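Local coordinates for protein cytochrome c6 (Synechococcus sp., PDB 4EIE) that probably transfers electrons in the photosynthetic thylakoid, as a small c-type cytochrome carrying one covalently attached haem, at residues A[39-44]-A[48-53]; A[16-21]-A[29-34]; A[8-13]-A[74-79]. All blocks are in the same frame, centred on the assembly; numbering follows the deposited sequence. Where two conformers were deposited one is given.

Contact 1 (A[39-44]-A[48-53]). With HEC (heme c), chain B.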
loop_
_atom_site.group_PDB
_atom_site.type_symbol
_atom_site.label_atom_id
_atom_site.label_comp_id
_atom_site.label_asym_id
_atom_site.label_seq_id
_atom_site.Cartn_x
_atom_site.Cartn_y
_atom_site.Cartn_z
ATOM N N ASN A 39 -3.575 12.089 -2.756
ATOM C CA ASN A 39 -2.540 11.621 -3.661
ATOM C C ASN A 39 -3.049 10.746 -4.788
ATOM O O ASN A 39 -2.285 10.310 -5.614
ATOM C CB ASN A 39 -1.410 11.005 -2.846
ATOM C CG ASN A 39 -0.651 11.995 -2.058
ATOM O OD1 ASN A 39 0.190 12.719 -2.617
ATOM N ND2 ASN A 39 -0.859 12.005 -0.763
ATOM N N GLY A 40 -4.347 10.500 -4.838
ATOM C CA GLY A 40 -4.939 9.755 -5.937
ATOM C C GLY A 40 -4.801 8.270 -5.869
ATOM O O GLY A 40 -5.046 7.568 -6.878
ATOM N N TYR A 41 -4.441 7.706 -4.715
ATOM C CA TYR A 41 -4.354 6.253 -4.556
ATOM C C TYR A 41 -5.727 5.727 -4.183
ATOM O O TYR A 41 -6.022 5.290 -3.072
ATOM C CB TYR A 41 -3.319 5.924 -3.464
ATOM C CG TYR A 41 -1.931 6.268 -3.901
ATOM C CD1 TYR A 41 -1.312 5.521 -4.886
ATOM C CD2 TYR A 41 -1.221 7.349 -3.391
ATOM C CE1 TYR A 41 -0.045 5.819 -5.329
ATOM C CE2 TYR A 41 0.022 7.676 -3.869
ATOM C CZ TYR A 41 0.595 6.926 -4.854
ATOM O OH TYR A 41 1.834 7.256 -5.329
ATOM N N THR A 42 -6.587 5.730 -5.203
ATOM C CA THR A 42 -8.007 5.465 -5.085
ATOM C C THR A 42 -8.444 4.388 -6.095
ATOM O O THR A 42 -9.637 4.184 -6.311
ATOM C CB THR A 42 -8.806 6.732 -5.269
ATOM O OG1 THR A 42 -8.499 7.235 -6.575
ATOM C CG2 THR A 42 -8.511 7.758 -4.229
ATOM N N SER A 43 -7.474 3.641 -6.627
ATOM C CA SER A 43 -7.702 2.510 -7.504
ATOM C C SER A 43 -6.655 1.464 -7.215
ATOM O O SER A 43 -5.576 1.747 -6.721
ATOM C CB SER A 43 -7.645 2.910 -8.965
ATOM O OG SER A 43 -6.297 3.229 -9.297
ATOM N N VAL A 44 -6.999 0.222 -7.563
ATOM C CA VAL A 44 -6.036 -0.854 -7.436
ATOM C C VAL A 44 -4.824 -0.528 -8.321
ATOM O O VAL A 44 -3.688 -0.732 -7.865
ATOM C CB VAL A 44 -6.657 -2.173 -7.837
ATOM C CG1 VAL A 44 -5.593 -3.293 -7.840
ATOM C CG2 VAL A 44 -7.802 -2.544 -6.888
ATOM N N ALA A 48 -0.997 -0.431 -7.123
ATOM C CA ALA A 48 -0.117 -1.452 -7.657
ATOM C C ALA A 48 1.063 -0.832 -8.372
ATOM O O ALA A 48 2.175 -1.334 -8.275
ATOM C CB ALA A 48 -0.888 -2.382 -8.607
ATOM N N ASN A 49 0.847 0.271 -9.089
ATOM C CA ASN A 49 1.979 0.907 -9.785
ATOM C C ASN A 49 3.020 1.361 -8.794
ATOM O O ASN A 49 4.227 1.197 -9.027
ATOM C CB ASN A 49 1.496 2.073 -10.627
ATOM C CG ASN A 49 0.778 1.634 -11.900
ATOM O OD1 ASN A 49 0.901 0.510 -12.320
ATOM N ND2 ASN A 49 0.055 2.568 -12.500
ATOM N N LEU A 50 2.610 1.970 -7.689
ATOM C CA LEU A 50 3.535 2.424 -6.650
ATOM C C LEU A 50 4.236 1.239 -6.011
ATOM O O LEU A 50 5.443 1.257 -5.805
ATOM C CB LEU A 50 2.828 3.227 -5.621
ATOM C CG LEU A 50 3.674 3.652 -4.415
ATOM C CD1 LEU A 50 4.921 4.420 -4.784
ATOM C CD2 LEU A 50 2.858 4.383 -3.416
ATOM N N VAL A 51 3.489 0.203 -5.636
ATOM C CA VAL A 51 4.122 -0.944 -4.990
ATOM C C VAL A 51 5.146 -1.543 -5.904
ATOM O O VAL A 51 6.220 -1.961 -5.474
ATOM C CB VAL A 51 3.030 -1.957 -4.599
ATOM C CG1 VAL A 51 3.642 -3.247 -4.145
ATOM C CG2 VAL A 51 2.165 -1.378 -3.446
ATOM N N THR A 52 4.840 -1.657 -7.201
ATOM C CA THR A 52 5.739 -2.293 -8.147
ATOM C C THR A 52 7.048 -1.488 -8.280
ATOM O O THR A 52 8.143 -2.057 -8.254
ATOM C CB THR A 52 5.045 -2.448 -9.493
ATOM O OG1 THR A 52 3.853 -3.194 -9.324
ATOM C CG2 THR A 52 5.916 -3.181 -10.475
ATOM N N GLN A 53 6.905 -0.174 -8.490
ATOM C CA GLN A 53 8.033 0.658 -8.841
ATOM C C GLN A 53 8.790 1.274 -7.669
ATOM O O GLN A 53 9.944 1.661 -7.825
ATOM C CB GLN A 53 7.640 1.710 -9.821
ATOM C CG GLN A 53 8.787 2.522 -10.310
ATOM C CD GLN A 53 8.451 3.425 -11.418
ATOM O OE1 GLN A 53 7.304 3.513 -11.818
ATOM N NE2 GLN A 53 9.443 4.097 -11.912
HETATM FE FE HEC B . 4.758 2.302 1.420
HETATM C CHA HEC B . 3.977 5.445 0.467
HETATM C CHB HEC B . 1.861 1.151 0.040
HETATM C CHC HEC B . 5.717 -0.904 2.043
HETATM C CHD HEC B . 7.422 3.468 3.128
HETATM N NA HEC B . 3.217 3.148 0.515
HETATM C C1A HEC B . 3.036 4.483 0.240
HETATM C C2A HEC B . 1.771 4.710 -0.387
HETATM C C3A HEC B . 1.175 3.491 -0.524
HETATM C C4A HEC B . 2.087 2.525 0.015
HETATM C CMA HEC B . -0.150 3.161 -1.152
HETATM C CAA HEC B . 1.214 6.058 -0.774
HETATM C CBA HEC B . 0.569 6.738 0.429
HETATM C CGA HEC B . 0.128 8.153 0.197
HETATM O O1A HEC B . 0.495 8.790 -0.792
HETATM O O2A HEC B . -0.596 8.738 1.086
HETATM N NB HEC B . 3.985 0.493 1.081
HETATM C C1B HEC B . 2.777 0.220 0.517
HETATM C C2B HEC B . 2.558 -1.213 0.439
HETATM C C3B HEC B . 3.678 -1.786 0.910
HETATM C C4B HEC B . 4.551 -0.706 1.343
HETATM C CMB HEC B . 1.311 -1.864 -0.035
HETATM C CAB HEC B . 4.051 -3.265 1.060
HETATM C CBB HEC B . 4.143 -3.990 -0.229
HETATM N NC HEC B . 6.287 1.472 2.391
HETATM C C1C HEC B . 6.458 0.146 2.628
HETATM C C2C HEC B . 7.513 -0.064 3.577
HETATM C C3C HEC B . 7.978 1.146 3.906
HETATM C C4C HEC B . 7.226 2.121 3.140
HETATM C CMC HEC B . 7.850 -1.423 4.168
HETATM C CAC HEC B . 9.050 1.527 4.923
HETATM C CBC HEC B . 10.345 0.906 4.686
HETATM N ND HEC B . 5.555 4.091 1.723
HETATM C C1D HEC B . 6.722 4.402 2.391
HETATM C C2D HEC B . 7.113 5.737 2.207
HETATM C C3D HEC B . 6.157 6.301 1.376
HETATM C C4D HEC B . 5.188 5.291 1.132
HETATM C CMD HEC B . 8.345 6.396 2.750
HETATM C CAD HEC B . 6.162 7.692 0.806
HETATM C CBD HEC B . 6.726 7.674 -0.611
HETATM C CGD HEC B . 6.848 9.097 -1.100
HETATM O O1D HEC B . 7.898 9.722 -0.976
HETATM O O2D HEC B . 5.868 9.678 -1.510
#
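Tyr41 and Leu50 form part of the haem pocket of a class I cytochrome c fold, on the side of the porphyrin where Met58 binds the iron. Their side chains cross at about a right angle: the far end of the tyrosine lies against one leucine branch, with Tyr41 OH 3.6 Å from Leu50 CD2. Leu50 swings CG to the side away from its backbone N (chi1 175°), which carries CD2 down onto the porphyrin, where it packs tightly at 3.2 Å from C2A of the haem. Leucine suits this place because it is apolar and long enough for its CD2 methyl to reach both the tyrosine and the porphyrin. The tyrosine, large enough to bridge from the loop to the haem margin, covers the root of a propionate: CAA of the haem lies over one face of its ring, and Tyr41 CE2 is 3.3 Å from the propionate oxygen O1A.

The loop between helix 33-39 and helix 44-53 is set by two helix-end motifs. Gly40, at positive phi, completes a Schellman motif that ends the first helix, a backbone shape glycine adopts easily. Tyr41 follows as the centre of an inverse gamma turn, and Ser43 is the N-cap of the next helix, its OG accepting from Ala46 N. The first turn then closes with Ala48 N donating to Val44 O at 2.8 Å. Ala48 is small, which suits its position against Gln71 and Ser74 of helix 67-82. Its carbonyl is gripped twice, by Thr52 N and Thr52 OG1 from opposite faces of its plane, the hydroxyl bond measuring 2.7 Å. About one turn on from Ala48, Val51 CG2 rests 3.5 Å from the haem methyl carbon CMB.

Contact 2 (A[16-21]-A[29-34]). With HEC (heme c), chain B.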
loop_
_atom_site.group_PDB
_atom_site.type_symbol
_atom_site.label_atom_id
_atom_site.label_comp_id
_atom_site.label_asym_id
_atom_site.label_seq_id
_atom_site.Cartn_x
_atom_site.Cartn_y
_atom_site.Cartn_z
ATOM N N GLY A 16 5.724 -3.060 8.517
ATOM C CA GLY A 16 6.835 -2.464 9.197
ATOM C C GLY A 16 6.768 -0.949 9.176
ATOM O O GLY A 16 7.180 -0.293 10.129
ATOM N N CYS A 17 6.257 -0.370 8.079
ATOM C CA CYS A 17 6.144 1.069 7.965
ATOM C C CYS A 17 4.723 1.577 8.014
ATOM O O CYS A 17 4.520 2.760 8.308
ATOM C CB CYS A 17 6.757 1.528 6.650
ATOM S SG CYS A 17 8.511 1.064 6.629
ATOM N N HIS A 18 3.758 0.722 7.696
ATOM C CA HIS A 18 2.392 1.137 7.470
ATOM C C HIS A 18 1.394 0.395 8.385
ATOM O O HIS A 18 0.223 0.249 8.033
ATOM C CB HIS A 18 1.939 0.933 6.033
ATOM C CG HIS A 18 2.714 1.715 5.008
ATOM N ND1 HIS A 18 2.723 3.082 4.914
ATOM C CD2 HIS A 18 3.409 1.276 3.930
ATOM C CE1 HIS A 18 3.386 3.436 3.802
ATOM N NE2 HIS A 18 3.805 2.372 3.169
ATOM N N LEU A 19 1.840 -0.057 9.564
ATOM C CA LEU A 19 0.925 -0.729 10.478
ATOM C C LEU A 19 -0.317 0.147 10.675
ATOM O O LEU A 19 -0.208 1.367 10.896
ATOM C CB LEU A 19 1.623 -0.959 11.801
ATOM C CG LEU A 19 0.890 -1.906 12.746
ATOM C CD1 LEU A 19 0.935 -3.339 12.229
ATOM C CD2 LEU A 19 1.488 -1.799 14.164
ATOM N N ASN A 20 -1.498 -0.487 10.617
ATOM C CA ASN A 20 -2.754 0.226 10.832
ATOM C C ASN A 20 -2.974 1.381 9.898
ATOM O O ASN A 20 -3.733 2.304 10.178
ATOM C CB ASN A 20 -2.929 0.642 12.295
ATOM C CG ASN A 20 -2.917 -0.528 13.219
ATOM O OD1 ASN A 20 -3.566 -1.563 12.962
ATOM N ND2 ASN A 20 -2.203 -0.394 14.334
ATOM N N GLY A 21 -2.362 1.305 8.731
ATOM C CA GLY A 21 -2.527 2.376 7.750
ATOM C C GLY A 21 -1.708 3.594 7.941
ATOM O O GLY A 21 -1.912 4.577 7.245
ATOM N N LYS A 29 2.296 10.796 4.193
ATOM C CA LYS A 29 1.974 9.901 3.124
ATOM C C LYS A 29 1.509 8.569 3.686
ATOM O O LYS A 29 2.022 7.536 3.339
ATOM C CB LYS A 29 3.131 9.714 2.181
ATOM C CG LYS A 29 3.612 10.977 1.496
ATOM C CD LYS A 29 2.721 11.485 0.482
ATOM C CE LYS A 29 3.222 12.753 -0.221
ATOM N NZ LYS A 29 2.893 12.634 -1.626
ATOM N N ASN A 30 0.422 8.610 4.492
ATOM C CA ASN A 30 -0.076 7.344 5.037
ATOM C C ASN A 30 -1.161 6.716 4.152
ATOM O O ASN A 30 -1.416 7.144 3.024
ATOM C CB ASN A 30 -0.463 7.505 6.521
ATOM C CG ASN A 30 -1.746 8.238 6.771
ATOM O OD1 ASN A 30 -2.630 8.322 5.916
ATOM N ND2 ASN A 30 -1.897 8.677 8.013
ATOM N N LEU A 31 -1.710 5.604 4.626
ATOM C CA LEU A 31 -2.639 4.802 3.857
ATOM C C LEU A 31 -4.076 5.030 4.274
ATOM O O LEU A 31 -4.956 4.269 3.889
ATOM C CB LEU A 31 -2.296 3.304 3.930
ATOM C CG LEU A 31 -0.837 2.935 3.725
ATOM C CD1 LEU A 31 -0.732 1.417 3.629
ATOM C CD2 LEU A 31 -0.233 3.607 2.562
ATOM N N LYS A 32 -4.327 6.086 5.030
ATOM C CA LYS A 32 -5.666 6.432 5.436
ATOM C C LYS A 32 -6.340 7.288 4.398
ATOM O O LYS A 32 -5.730 7.722 3.432
ATOM C CB LYS A 32 -5.694 7.037 6.812
ATOM C CG LYS A 32 -5.153 6.031 7.838
ATOM C CD LYS A 32 -5.249 6.556 9.259
ATOM C CE LYS A 32 -4.579 5.676 10.221
ATOM N NZ LYS A 32 -4.959 6.138 11.594
ATOM N N LYS A 33 -7.635 7.501 4.589
ATOM C CA LYS A 33 -8.460 8.020 3.525
ATOM C C LYS A 33 -7.977 9.357 3.022
ATOM O O LYS A 33 -7.893 9.541 1.809
ATOM C CB LYS A 33 -9.894 8.146 3.970
ATOM C CG LYS A 33 -10.881 8.502 2.938
ATOM C CD LYS A 33 -12.300 8.497 3.471
ATOM N N ARG A 34 -7.662 10.287 3.911
ATOM C CA ARG A 34 -7.312 11.634 3.496
ATOM C C ARG A 34 -6.108 11.653 2.573
ATOM O O ARG A 34 -6.143 12.202 1.479
ATOM C CB ARG A 34 -7.068 12.514 4.705
ATOM C CG ARG A 34 -6.775 13.949 4.341
ATOM C CD ARG A 34 -6.173 14.737 5.473
ATOM N NE ARG A 34 -4.825 14.309 5.820
ATOM C CZ ARG A 34 -3.720 14.681 5.196
ATOM N NH1 ARG A 34 -3.779 15.552 4.210
ATOM N NH2 ARG A 34 -2.563 14.229 5.593
HETATM FE FE HEC B . 4.758 2.302 1.420
HETATM C CHA HEC B . 3.977 5.445 0.467
HETATM C CHB HEC B . 1.861 1.151 0.040
HETATM C CHC HEC B . 5.717 -0.904 2.043
HETATM C CHD HEC B . 7.422 3.468 3.128
HETATM N NA HEC B . 3.217 3.148 0.515
HETATM C C1A HEC B . 3.036 4.483 0.240
HETATM C C2A HEC B . 1.771 4.710 -0.387
HETATM C C3A HEC B . 1.175 3.491 -0.524
HETATM C C4A HEC B . 2.087 2.525 0.015
HETATM C CMA HEC B . -0.150 3.161 -1.152
HETATM C CAA HEC B . 1.214 6.058 -0.774
HETATM C CBA HEC B . 0.569 6.738 0.429
HETATM C CGA HEC B . 0.128 8.153 0.197
HETATM O O1A HEC B . 0.495 8.790 -0.792
HETATM O O2A HEC B . -0.596 8.738 1.086
HETATM N NB HEC B . 3.985 0.493 1.081
HETATM C C1B HEC B . 2.777 0.220 0.517
HETATM C C2B HEC B . 2.558 -1.213 0.439
HETATM C C3B HEC B . 3.678 -1.786 0.910
HETATM C C4B HEC B . 4.551 -0.706 1.343
HETATM C CMB HEC B . 1.311 -1.864 -0.035
HETATM C CAB HEC B . 4.051 -3.265 1.060
HETATM C CBB HEC B . 4.143 -3.990 -0.229
HETATM N NC HEC B . 6.287 1.472 2.391
HETATM C C1C HEC B . 6.458 0.146 2.628
HETATM C C2C HEC B . 7.513 -0.064 3.577
HETATM C C3C HEC B . 7.978 1.146 3.906
HETATM C C4C HEC B . 7.226 2.121 3.140
HETATM C CMC HEC B . 7.850 -1.423 4.168
HETATM C CAC HEC B . 9.050 1.527 4.923
HETATM C CBC HEC B . 10.345 0.906 4.686
HETATM N ND HEC B . 5.555 4.091 1.723
HETATM C C1D HEC B . 6.722 4.402 2.391
HETATM C C2D HEC B . 7.113 5.737 2.207
HETATM C C3D HEC B . 6.157 6.301 1.376
HETATM C C4D HEC B . 5.188 5.291 1.132
HETATM C CMD HEC B . 8.345 6.396 2.750
HETATM C CAD HEC B . 6.162 7.692 0.806
HETATM C CBD HEC B . 6.726 7.674 -0.611
HETATM C CGD HEC B . 6.848 9.097 -1.100
HETATM O O1D HEC B . 7.898 9.722 -0.976
HETATM O O2D HEC B . 5.868 9.678 -1.510
#
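The segments 16-21 and 29-34 come closest where both are in loop or turn, at Gly21 and Leu31, whose CA atoms are 4.6 Å apart, and Leu31 N donates to Gly21 O at 2.8 Å (N-H...O 152°). Gly21 holds a positive phi and has no side chain, so Lys32 can run past with its CG 3.6 Å from Gly21 O and its CE beside Asn20 O. Leu31 is the apolar wedge of the contact. Its CD2 sits over one face of the His18 imidazole, a CH-pi contact at 4.0 Å from the ring centroid, while CD1 touches His18 CB. The same CD2 reaches the porphyrin, 3.4 Å from C3A of the haem, filling the angle between the histidine ring and the haem plane.

His18 ends the Cys14-to-His18 stretch, the CXXCH haem-attachment motif of c-type cytochromes. Cys17 SG is bonded to CAC of the haem, and His18 NE2 binds the iron at 2.0 Å, opposite Met58. The other imidazole nitrogen, ND1, is hydrogen-bonded to Gly22 O; together with the leucine over its face, this fixes the ring's rotation and would probably strengthen its donation to the iron.

Asn30 shapes the second loop as an Asx turn: with CG between its backbone N and carbonyl carbon (chi1 75°), OD1 accepts from Lys32 N, just before helix 33-39 begins. Its own carbonyl faces a haem propionate, Asn30 O lying 2.6 Å from O2A, so short a separation that the propionate probably carries a proton.

Contact 3 (A[8-13]-A[74-79]). With NA (sodium ion), chain H; HEC (heme c), chain B.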
loop_
_atom_site.group_PDB
_atom_site.type_symbol
_atom_site.label_atom_id
_atom_site.label_comp_id
_atom_site.label_asym_id
_atom_site.label_seq_id
_atom_site.Cartn_x
_atom_site.Cartn_y
_atom_site.Cartn_z
ATOM N N GLN A 8 -2.345 -10.866 4.521
ATOM C CA GLN A 8 -1.145 -11.581 4.884
ATOM C C GLN A 8 0.115 -10.964 4.246
ATOM O O GLN A 8 1.148 -10.803 4.891
ATOM C CB GLN A 8 -1.267 -13.054 4.496
ATOM C CG GLN A 8 -2.323 -13.815 5.261
ATOM C CD GLN A 8 -2.047 -13.863 6.737
ATOM O OE1 GLN A 8 -0.927 -14.152 7.168
ATOM N NE2 GLN A 8 -3.053 -13.530 7.529
ATOM N N ILE A 9 -0.004 -10.608 2.966
ATOM C CA ILE A 9 1.105 -9.985 2.286
ATOM C C ILE A 9 1.438 -8.658 2.958
ATOM O O ILE A 9 2.589 -8.305 3.180
ATOM C CB ILE A 9 0.750 -9.779 0.792
ATOM C CG1 ILE A 9 0.617 -11.105 0.071
ATOM C CG2 ILE A 9 1.810 -8.896 0.090
ATOM C CD1 ILE A 9 -0.216 -11.017 -1.182
ATOM N N PHE A 10 0.387 -7.892 3.286
ATOM C CA PHE A 10 0.560 -6.615 3.945
ATOM C C PHE A 10 1.300 -6.792 5.267
ATOM O O PHE A 10 2.249 -6.073 5.566
ATOM C CB PHE A 10 -0.801 -5.922 4.170
ATOM C CG PHE A 10 -0.648 -4.509 4.660
ATOM C CD1 PHE A 10 -0.527 -3.460 3.727
ATOM C CD2 PHE A 10 -0.601 -4.209 5.984
ATOM C CE1 PHE A 10 -0.357 -2.153 4.172
ATOM C CE2 PHE A 10 -0.452 -2.897 6.410
ATOM C CZ PHE A 10 -0.324 -1.909 5.518
ATOM N N GLU A 11 0.876 -7.760 6.070
ATOM C CA GLU A 11 1.521 -8.033 7.351
ATOM C C GLU A 11 2.970 -8.388 7.205
ATOM O O GLU A 11 3.782 -7.967 8.034
ATOM C CB GLU A 11 0.809 -9.177 8.045
ATOM C CG GLU A 11 -0.590 -8.789 8.487
ATOM C CD GLU A 11 -1.489 -9.967 8.784
ATOM O OE1 GLU A 11 -1.125 -11.148 8.594
ATOM O OE2 GLU A 11 -2.621 -9.692 9.237
ATOM N N ALA A 12 3.305 -9.118 6.136
ATOM C CA ALA A 12 4.644 -9.608 5.956
ATOM C C ALA A 12 5.579 -8.610 5.299
ATOM O O ALA A 12 6.785 -8.702 5.519
ATOM C CB ALA A 12 4.639 -10.885 5.129
ATOM N N HIS A 13 5.059 -7.657 4.512
ATOM C CA HIS A 13 5.912 -6.836 3.685
ATOM C C HIS A 13 5.674 -5.341 3.830
ATOM O O HIS A 13 6.502 -4.579 3.361
ATOM C CB HIS A 13 5.731 -7.161 2.214
ATOM C CG HIS A 13 6.167 -8.529 1.905
ATOM N ND1 HIS A 13 7.497 -8.842 1.735
ATOM C CD2 HIS A 13 5.475 -9.680 1.845
ATOM C CE1 HIS A 13 7.610 -10.147 1.551
ATOM N NE2 HIS A 13 6.396 -10.670 1.596
ATOM N N SER A 74 -2.638 -4.657 -3.074
ATOM C CA SER A 74 -3.152 -3.392 -3.514
ATOM C C SER A 74 -4.647 -3.287 -3.279
ATOM O O SER A 74 -5.141 -2.248 -2.858
ATOM C CB SER A 74 -2.794 -3.131 -4.977
ATOM O OG SER A 74 -1.381 -2.997 -5.135
ATOM N N GLN A 75 -5.371 -4.361 -3.565
ATOM C CA GLN A 75 -6.794 -4.411 -3.259
ATOM C C GLN A 75 -7.015 -4.278 -1.763
ATOM O O GLN A 75 -7.909 -3.533 -1.316
ATOM C CB GLN A 75 -7.396 -5.702 -3.773
ATOM C CG GLN A 75 -8.852 -5.925 -3.360
ATOM C CD GLN A 75 -9.781 -4.849 -3.885
ATOM O OE1 GLN A 75 -9.787 -4.544 -5.074
ATOM N NE2 GLN A 75 -10.637 -4.331 -2.998
ATOM N N TYR A 76 -6.230 -4.968 -0.942
ATOM C CA TYR A 76 -6.383 -4.847 0.518
ATOM C C TYR A 76 -6.205 -3.404 0.959
ATOM O O TYR A 76 -7.005 -2.859 1.715
ATOM C CB TYR A 76 -5.376 -5.770 1.197
ATOM C CG TYR A 76 -5.350 -5.606 2.684
ATOM C CD1 TYR A 76 -6.399 -6.133 3.471
ATOM C CD2 TYR A 76 -4.300 -4.999 3.329
ATOM C CE1 TYR A 76 -6.390 -6.008 4.855
ATOM C CE2 TYR A 76 -4.312 -4.835 4.744
ATOM C CZ TYR A 76 -5.346 -5.384 5.448
ATOM O OH TYR A 76 -5.354 -5.268 6.819
ATOM N N VAL A 77 -5.138 -2.760 0.488
ATOM C CA VAL A 77 -4.896 -1.387 0.847
ATOM C C VAL A 77 -5.996 -0.466 0.384
ATOM O O VAL A 77 -6.415 0.444 1.109
ATOM C CB VAL A 77 -3.520 -0.933 0.334
ATOM C CG1 VAL A 77 -3.319 0.577 0.456
ATOM C CG2 VAL A 77 -2.434 -1.648 1.100
ATOM N N LEU A 78 -6.484 -0.689 -0.829
ATOM C CA LEU A 78 -7.594 0.137 -1.332
ATOM C C LEU A 78 -8.799 0.037 -0.414
ATOM O O LEU A 78 -9.370 1.040 0.030
ATOM C CB LEU A 78 -7.970 -0.256 -2.757
ATOM C CG LEU A 78 -9.116 0.597 -3.341
ATOM C CD1 LEU A 78 -8.722 2.028 -3.464
ATOM C CD2 LEU A 78 -9.487 0.058 -4.737
ATOM N N GLN A 79 -9.207 -1.185 -0.103
ATOM C CA GLN A 79 -10.390 -1.380 0.707
ATOM C C GLN A 79 -10.215 -0.796 2.093
ATOM O O GLN A 79 -11.109 -0.119 2.611
ATOM C CB GLN A 79 -10.979 -2.773 0.582
ATOM C CG GLN A 79 -10.134 -3.814 1.167
ATOM C CD GLN A 79 -10.574 -5.217 0.768
ATOM O OE1 GLN A 79 -10.934 -5.461 -0.398
ATOM N NE2 GLN A 79 -10.579 -6.143 1.741
HETATM NA NA NA H . 0.310 -13.050 8.863
HETATM FE FE HEC B . 4.758 2.302 1.420
HETATM C CHA HEC B . 3.977 5.445 0.467
HETATM C CHB HEC B . 1.861 1.151 0.040
HETATM C CHC HEC B . 5.717 -0.904 2.043
HETATM C CHD HEC B . 7.422 3.468 3.128
HETATM N NA HEC B . 3.217 3.148 0.515
HETATM C C1A HEC B . 3.036 4.483 0.240
HETATM C C2A HEC B . 1.771 4.710 -0.387
HETATM C C3A HEC B . 1.175 3.491 -0.524
HETATM C C4A HEC B . 2.087 2.525 0.015
HETATM C CMA HEC B . -0.150 3.161 -1.152
HETATM C CAA HEC B . 1.214 6.058 -0.774
HETATM C CBA HEC B . 0.569 6.738 0.429
HETATM C CGA HEC B . 0.128 8.153 0.197
HETATM O O1A HEC B . 0.495 8.790 -0.792
HETATM O O2A HEC B . -0.596 8.738 1.086
HETATM N NB HEC B . 3.985 0.493 1.081
HETATM C C1B HEC B . 2.777 0.220 0.517
HETATM C C2B HEC B . 2.558 -1.213 0.439
HETATM C C3B HEC B . 3.678 -1.786 0.910
HETATM C C4B HEC B . 4.551 -0.706 1.343
HETATM C CMB HEC B . 1.311 -1.864 -0.035
HETATM C CAB HEC B . 4.051 -3.265 1.060
HETATM C CBB HEC B . 4.143 -3.990 -0.229
HETATM N NC HEC B . 6.287 1.472 2.391
HETATM C C1C HEC B . 6.458 0.146 2.628
HETATM C C2C HEC B . 7.513 -0.064 3.577
HETATM C C3C HEC B . 7.978 1.146 3.906
HETATM C C4C HEC B . 7.226 2.121 3.140
HETATM C CMC HEC B . 7.850 -1.423 4.168
HETATM C CAC HEC B . 9.050 1.527 4.923
HETATM C CBC HEC B . 10.345 0.906 4.686
HETATM N ND HEC B . 5.555 4.091 1.723
HETATM C C1D HEC B . 6.722 4.402 2.391
HETATM C C2D HEC B . 7.113 5.737 2.207
HETATM C C3D HEC B . 6.157 6.301 1.376
HETATM C C4D HEC B . 5.188 5.291 1.132
HETATM C CMD HEC B . 8.345 6.396 2.750
HETATM C CAD HEC B . 6.162 7.692 0.806
HETATM C CBD HEC B . 6.726 7.674 -0.611
HETATM C CGD HEC B . 6.848 9.097 -1.100
HETATM O O1D HEC B . 7.898 9.722 -0.976
HETATM O O2D HEC B . 5.868 9.678 -1.510
HETATM O O HOH W 1 1.884 -12.546 6.956
#
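A sodium ion lies on the outer side of helix 5-13, whose inner side presses Phe10 against Tyr76 and Val77. It is bound by Gln8 OE1 and Glu11 OE1, each at 2.4 Å. A water completes the group of ligands at 2.5 Å. Gln8 and Glu11 suit the site because side chains three residues apart project from one side of a helix and both carry oxygen donors. Gln8 bends at chi2 (-62°) to bring its amide oxygen round, whereas Glu11 stays extended beyond CG. The water is anchored in turn, donating to Gln8 O at 2.8 Å.

The apolar side belongs to the packing of N- and C-terminal helices that defines the class I cytochrome c fold. Between residues 8-13 and 74-79 the contact is made by side chains. Phe10, with chi1 at -171°, directs its ring at the facing helix, and its side chain crosses that of Tyr76 at about a right angle. The rings are inclined by 54° with centroids 5.5 Å apart, an oblique arrangement in which Tyr76 CE2 comes to 3.7 Å from Phe10 CG. Tyrosine fits at the margin, contributing its ring carbons CD2 and CE2 while its hydroxyl takes no part in touching Phe10. Phenylalanine, wholly apolar, fits the buried position, where Trp85, Leu31 and Val73 also pack around it.

Val77, the next residue along the helix and on its haem-facing side, completes the interface. Its two gamma branches point differently, and CG2 is the one that meets Phe10, 3.7 Å from CD1, with CE1 equally near. This methyl also faces the porphyrin margin, Val77 CG2 lying 3.9 Å from CMB of the haem.

How the contacts relate
All three contacts touch the haem, but with different chemistry. Contact 3 is the buried helix-on-helix packing that brings the chain's two ends together, with a sodium site on its outer surface; contacts 1 and 2 lie within the loop it closes, in series, and are partly buried. Contact 2 supplies the histidine ligand of the iron, whereas contact 1 lines the other face, beside Met58, so that pyrrole A is held between Leu31 and Leu50 from opposite faces. A probable hydrogen bond from Lys29 NZ to Asn39 OD1 joins contacts 1 and 2. Contact 3 meets contact 2 through Phe10 and Leu31, and contact 1 where Ser74 packs on Ala48.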